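Local coordinates for amidohydrolase 3 domain-containing protein (PDB 3IGH) that probably hydrolyses carbon-nitrogen bonds other than peptide bonds, as a metal-dependent enzyme of the amidohydrolase family whose natural substrate is not known, at residues M60-S66 with Y443-A448; M145-N150 with V175-V180. All blocks are in the same frame, centred on the assembly; numbering follows the deposited sequence.

Interaction 1: M60-S66 with Y443-A448; sequences MPAFFDS and YTYGSA
The bent end of M60 brings CE toward methyl CG2 of T444, which packs against P61 CB and the carbonyl oxygens of P61 and A62, 3.3 Å from A62 O. At F63 the ring edge, led by CD1, points at a face of the Y443 ring in a T-shaped pair with planes 72° apart, CD1 lying 3.5 Å from Y443 CG. F64 N gives a nearly straight hydrogen bond of 2.9 Å to Y443 O, while its side chain, CG anti to the backbone N (chi1 -168°), lays a ring face over A448, whose CA sits 4.0 Å from the centroid in a CH-pi contact; F64 CB meets S447 CB at 3.7 Å. With an alanine in its place A448 CA would probably lose its CH-pi partner and a gap open beside S447 CB. S447 OG comes within 2.8 Å of F64 O, a possible hydrogen bond whose proton S442 O could also take. D65, also hydrogen-bonded to T399, shares a water with Y443: OD2 accepts from it and OH donates to it. S66 CB closes the contact against S447 OG at 3.5 Å. Such buried packing of strand 58-68 under helix 436-450 is characteristic of the amidohydrolase TIM barrel.

Interaction 2: M145-N150 with V175-V180; sequences MLELLN and VINERV
R179 swings its CG anti to the backbone N (chi1 -165°), then bends at chi3, and this hook carries the guanidinium to the last carbonyls of the helix that ends at L149. On the other side, L149 has CG anti to its own carbonyl carbon (chi1 -72°), which brings CD2 round to the flank of the second helix although the CB bond leads away from it. NH2 of R179 does the gripping. It donates to L148 O at 2.9 Å, almost within the guanidinium plane, and makes a weaker, more bent bond to L149 O. Two waters broaden the hold: one accepts from R179 NE and donates to L148 O, the other accepts from R179 NH1 and donates to L149 O. Each carbonyl therefore receives both an arginine N-H and a water, and the group is held at its edge through all three nitrogens, which should limit its rotation. V175 CG1 lies over one guanidinium face near the rim, on the NH2 side, 3.4 Å above the plane. The positive charge at this C-terminal helix end is likely to interact favourably with the helix dipole, just where N150 leaves helical geometry with positive phi. Next to the polar end the packing is apolar. L149 CD2 rests in the notch between the neighbouring side chains of I176, with CG1 at 3.8 Å, and V175, with CG1 at 3.9 Å; M145 crosses I176 at about a right angle with CE against its CG1. L148 CB lies more loosely beside V180 CG2, 4.4 Å away. The axes of the two short segments approach to 11.3 Å and cross at 74°, so side chains bridge the gap. M145, L149 and I176 also rest on F130, which places the ends of helices 143-149 and 166-180 together against strand 129-133 of the six-stranded mixed sheet.

In the fold
The two interactions lie on opposite sides of the chain's centre, about 37 Å apart between their centres and about 18 Å between nearest atoms, so they do not touch. Interaction 1 joins an early strand, 58-68, to the late helix 436-450, closing a loop of 376 intervening residues; interaction 2 is nested inside that loop, its segments separated by just 24 residues. The long-range contact is fully buried and joins an early strand to a late helix within the amidohydrolase region. The short-range one is partly exposed and packs two helices beside strand 129-133, in a separate six-stranded sheet, apart from the barrel strand 58-68. The same family region thus combines a long-range closure with a local helix pairing at its periphery.

Interaction 1: M60-S66 with Y443-A448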
loop_
_atom_site.group_PDB
_atom_site.type_symbol
_atom_site.label_atom_id
_atom_site.label_comp_id
_atom_site.label_asym_id
_atom_site.label_seq_id
_atom_site.Cartn_x
_atom_site.Cartn_y
_atom_site.Cartn_z
ATOM N N MET A 60 26.227 -11.562 6.843
ATOM C CA MET A 60 25.110 -12.425 7.248
ATOM C C MET A 60 23.785 -11.711 6.941
ATOM O O MET A 60 23.782 -10.482 6.798
ATOM C CB MET A 60 25.214 -12.832 8.739
ATOM C CG MET A 60 25.080 -11.711 9.768
ATOM S SD MET A 60 25.002 -12.245 11.517
ATOM C CE MET A 60 23.245 -12.574 11.698
ATOM N N PRO A 61 22.669 -12.466 6.822
ATOM C CA PRO A 61 21.383 -11.775 6.743
ATOM C C PRO A 61 21.180 -10.882 7.960
ATOM O O PRO A 61 21.610 -11.220 9.069
ATOM C CB PRO A 61 20.366 -12.915 6.745
ATOM C CG PRO A 61 21.109 -14.085 6.200
ATOM C CD PRO A 61 22.507 -13.931 6.713
ATOM N N ALA A 62 20.559 -9.731 7.751
ATOM C CA ALA A 62 20.348 -8.799 8.851
ATOM C C ALA A 62 19.351 -9.371 9.863
ATOM O O ALA A 62 18.593 -10.296 9.547
ATOM C CB ALA A 62 19.888 -7.446 8.311
ATOM N N PHE A 63 19.389 -8.866 11.094
ATOM C CA PHE A 63 18.441 -9.300 12.101
ATOM C C PHE A 63 17.024 -8.826 11.746
ATOM O O PHE A 63 16.836 -7.778 11.109
ATOM C CB PHE A 63 18.849 -8.815 13.497
ATOM C CG PHE A 63 20.080 -9.510 14.044
ATOM C CD1 PHE A 63 19.983 -10.776 14.625
ATOM C CD2 PHE A 63 21.329 -8.905 13.967
ATOM C CE1 PHE A 63 21.112 -11.423 15.140
ATOM C CE2 PHE A 63 22.468 -9.539 14.477
ATOM C CZ PHE A 63 22.361 -10.801 15.057
ATOM N N PHE A 64 16.049 -9.634 12.139
ATOM C CA PHE A 64 14.634 -9.320 11.941
ATOM C C PHE A 64 13.990 -9.483 13.320
ATOM O O PHE A 64 13.874 -10.595 13.827
ATOM C CB PHE A 64 14.054 -10.306 10.915
ATOM C CG PHE A 64 12.671 -9.953 10.388
ATOM C CD1 PHE A 64 12.397 -10.111 9.034
ATOM C CD2 PHE A 64 11.646 -9.490 11.229
ATOM C CE1 PHE A 64 11.133 -9.795 8.505
ATOM C CE2 PHE A 64 10.387 -9.175 10.716
ATOM C CZ PHE A 64 10.136 -9.331 9.339
ATOM N N ASP A 65 13.605 -8.378 13.949
ATOM C CA ASP A 65 12.960 -8.456 15.250
ATOM C C ASP A 65 11.471 -8.652 15.017
ATOM O O ASP A 65 10.787 -7.739 14.590
ATOM C CB ASP A 65 13.207 -7.175 16.058
ATOM C CG ASP A 65 12.783 -7.303 17.526
ATOM O OD1 ASP A 65 11.670 -7.787 17.821
ATOM O OD2 ASP A 65 13.551 -6.862 18.404
ATOM N N SER A 66 10.962 -9.834 15.334
ATOM C CA SER A 66 9.584 -10.172 14.956
ATOM C C SER A 66 8.492 -9.625 15.882
ATOM O O SER A 66 7.310 -9.921 15.679
ATOM C CB SER A 66 9.439 -11.691 14.777
ATOM O OG SER A 66 9.679 -12.369 15.993
ATOM N N TYR A 443 16.530 -15.633 14.484
ATOM C CA TYR A 443 16.561 -14.179 14.478
ATOM C C TYR A 443 16.649 -13.574 13.063
ATOM O O TYR A 443 16.731 -12.354 12.898
ATOM C CB TYR A 443 17.753 -13.716 15.305
ATOM C CG TYR A 443 17.491 -12.550 16.232
ATOM C CD1 TYR A 443 18.201 -12.431 17.421
ATOM C CD2 TYR A 443 16.550 -11.564 15.927
ATOM C CE1 TYR A 443 17.991 -11.367 18.284
ATOM C CE2 TYR A 443 16.323 -10.490 16.793
ATOM C CZ TYR A 443 17.052 -10.399 17.976
ATOM O OH TYR A 443 16.857 -9.342 18.850
ATOM N N THR A 444 16.665 -14.420 12.041
ATOM C CA THR A 444 16.711 -13.927 10.666
ATOM C C THR A 444 15.556 -14.534 9.869
ATOM O O THR A 444 14.471 -13.934 9.779
ATOM C CB THR A 444 18.100 -14.180 9.995
ATOM O OG1 THR A 444 18.417 -15.577 10.062
ATOM C CG2 THR A 444 19.207 -13.380 10.692
ATOM N N TYR A 445 15.766 -15.732 9.323
ATOM C CA TYR A 445 14.730 -16.405 8.539
ATOM C C TYR A 445 13.522 -16.814 9.386
ATOM O O TYR A 445 12.391 -16.731 8.917
ATOM C CB TYR A 445 15.313 -17.609 7.797
ATOM C CG TYR A 445 14.373 -18.314 6.839
ATOM C CD1 TYR A 445 13.988 -17.720 5.636
ATOM C CD2 TYR A 445 13.899 -19.597 7.126
ATOM C CE1 TYR A 445 13.134 -18.383 4.751
ATOM C CE2 TYR A 445 13.051 -20.268 6.252
ATOM C CZ TYR A 445 12.677 -19.660 5.067
ATOM O OH TYR A 445 11.837 -20.324 4.208
ATOM N N GLY A 446 13.771 -17.220 10.633
ATOM C CA GLY A 446 12.703 -17.632 11.548
ATOM C C GLY A 446 11.728 -16.487 11.776
ATOM O O GLY A 446 10.524 -16.638 11.564
ATOM N N SER A 447 12.270 -15.327 12.141
ATOM C CA SER A 447 11.477 -14.107 12.332
ATOM C C SER A 447 10.726 -13.644 11.082
ATOM O O SER A 447 9.570 -13.213 11.164
ATOM C CB SER A 447 12.378 -12.993 12.823
ATOM O OG SER A 447 12.584 -13.084 14.219
ATOM N N ALA A 448 11.378 -13.741 9.931
ATOM C CA ALA A 448 10.742 -13.390 8.661
ATOM C C ALA A 448 9.548 -14.290 8.348
ATOM O O ALA A 448 8.474 -13.806 7.988
ATOM C CB ALA A 448 11.755 -13.450 7.544
HETATM O O HOH W 1 16.238 -6.923 18.058
#

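Interaction 2: M145-N150 with V175-V180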
loop_
_atom_site.group_PDB
_atom_site.type_symbol
_atom_site.label_atom_id
_atom_site.label_comp_id
_atom_site.label_asym_id
_atom_site.label_seq_id
_atom_site.Cartn_x
_atom_site.Cartn_y
_atom_site.Cartn_z
ATOM N N MET A 145 0.455 18.602 33.241
ATOM C CA MET A 145 0.208 17.322 32.604
ATOM C C MET A 145 -1.188 16.836 32.953
ATOM O O MET A 145 -1.887 16.280 32.101
ATOM C CB MET A 145 1.260 16.302 33.049
ATOM C CG MET A 145 1.199 14.981 32.290
ATOM S SD MET A 145 1.766 15.139 30.588
ATOM C CE MET A 145 0.960 13.697 29.910
ATOM N N LEU A 146 -1.603 17.060 34.202
ATOM C CA LEU A 146 -2.937 16.649 34.640
ATOM C C LEU A 146 -4.040 17.437 33.920
ATOM O O LEU A 146 -5.133 16.910 33.692
ATOM C CB LEU A 146 -3.084 16.784 36.161
ATOM C CG LEU A 146 -2.312 15.773 37.026
ATOM C CD1 LEU A 146 -2.521 16.066 38.514
ATOM C CD2 LEU A 146 -2.711 14.349 36.701
ATOM N N GLU A 147 -3.738 18.691 33.580
ATOM C CA GLU A 147 -4.631 19.516 32.766
ATOM C C GLU A 147 -4.828 18.885 31.391
ATOM O O GLU A 147 -5.966 18.732 30.934
ATOM C CB GLU A 147 -4.077 20.938 32.623
ATOM C CG GLU A 147 -4.980 21.891 31.829
ATOM C CD GLU A 147 -6.356 22.083 32.465
ATOM O OE1 GLU A 147 -6.433 22.210 33.707
ATOM O OE2 GLU A 147 -7.358 22.115 31.719
ATOM N N LEU A 148 -3.719 18.498 30.759
ATOM C CA LEU A 148 -3.755 17.817 29.457
ATOM C C LEU A 148 -4.490 16.483 29.505
ATOM O O LEU A 148 -5.194 16.118 28.556
ATOM C CB LEU A 148 -2.340 17.596 28.924
ATOM C CG LEU A 148 -1.592 18.792 28.334
ATOM C CD1 LEU A 148 -0.139 18.426 28.092
ATOM C CD2 LEU A 148 -2.246 19.276 27.038
ATOM N N LEU A 149 -4.333 15.759 30.613
ATOM C CA LEU A 149 -4.866 14.399 30.697
ATOM C C LEU A 149 -6.361 14.372 30.946
ATOM O O LEU A 149 -7.056 13.510 30.404
ATOM C CB LEU A 149 -4.141 13.576 31.772
ATOM C CG LEU A 149 -2.703 13.119 31.510
ATOM C CD1 LEU A 149 -2.144 12.433 32.762
ATOM C CD2 LEU A 149 -2.613 12.195 30.286
ATOM N N ASN A 150 -6.835 15.309 31.776
ATOM C CA ASN A 150 -8.242 15.394 32.167
ATOM C C ASN A 150 -8.824 14.024 32.527
ATOM O O ASN A 150 -9.800 13.562 31.917
ATOM C CB ASN A 150 -9.072 16.093 31.071
ATOM C CG ASN A 150 -10.430 16.563 31.575
ATOM O OD1 ASN A 150 -10.521 17.267 32.582
ATOM N ND2 ASN A 150 -11.490 16.156 30.889
ATOM N N VAL A 175 -4.948 8.227 26.689
ATOM C CA VAL A 175 -5.052 9.663 26.416
ATOM C C VAL A 175 -3.752 10.238 25.837
ATOM O O VAL A 175 -3.775 11.023 24.878
ATOM C CB VAL A 175 -5.493 10.430 27.700
ATOM C CG1 VAL A 175 -5.331 11.927 27.536
ATOM C CG2 VAL A 175 -6.944 10.100 28.039
ATOM N N ILE A 176 -2.617 9.835 26.406
ATOM C CA ILE A 176 -1.317 10.203 25.856
ATOM C C ILE A 176 -1.199 9.718 24.406
ATOM O O ILE A 176 -0.852 10.490 23.517
ATOM C CB ILE A 176 -0.140 9.655 26.719
ATOM C CG1 ILE A 176 -0.070 10.386 28.067
ATOM C CG2 ILE A 176 1.203 9.822 25.989
ATOM C CD1 ILE A 176 0.737 9.634 29.126
ATOM N N ASN A 177 -1.512 8.446 24.177
ATOM C CA ASN A 177 -1.333 7.849 22.853
ATOM C C ASN A 177 -2.282 8.353 21.764
ATOM O O ASN A 177 -1.904 8.436 20.591
ATOM C CB ASN A 177 -1.416 6.326 22.950
ATOM C CG ASN A 177 -0.195 5.722 23.604
ATOM O OD1 ASN A 177 0.859 6.366 23.714
ATOM N ND2 ASN A 177 -0.320 4.477 24.035
ATOM N N GLU A 178 -3.505 8.697 22.158
ATOM C CA GLU A 178 -4.535 9.090 21.195
ATOM C C GLU A 178 -4.701 10.591 21.054
ATOM O O GLU A 178 -5.011 11.078 19.973
ATOM C CB GLU A 178 -5.876 8.456 21.557
ATOM C CG GLU A 178 -5.893 6.958 21.360
ATOM C CD GLU A 178 -7.133 6.284 21.908
ATOM O OE1 GLU A 178 -7.999 6.976 22.494
ATOM O OE2 GLU A 178 -7.237 5.047 21.755
ATOM N N ARG A 179 -4.488 11.328 22.135
ATOM C CA ARG A 179 -4.829 12.750 22.147
ATOM C C ARG A 179 -3.631 13.664 22.363
ATOM O O ARG A 179 -3.456 14.639 21.631
ATOM C CB ARG A 179 -5.899 13.009 23.212
ATOM C CG ARG A 179 -6.608 14.347 23.097
ATOM C CD ARG A 179 -7.782 14.375 24.057
ATOM N NE ARG A 179 -7.365 14.680 25.428
ATOM C CZ ARG A 179 -7.944 14.190 26.523
ATOM N NH1 ARG A 179 -8.968 13.345 26.430
ATOM N NH2 ARG A 179 -7.492 14.545 27.720
ATOM N N VAL A 180 -2.803 13.352 23.358
ATOM C CA VAL A 180 -1.711 14.246 23.753
ATOM C C VAL A 180 -0.564 14.285 22.726
ATOM O O VAL A 180 -0.078 15.360 22.351
ATOM C CB VAL A 180 -1.193 13.899 25.183
ATOM C CG1 VAL A 180 -0.010 14.736 25.541
ATOM C CG2 VAL A 180 -2.303 14.078 26.227
HETATM O O HOH W 2 -5.192 16.152 25.756
HETATM O O HOH W 3 -9.414 12.388 29.118
#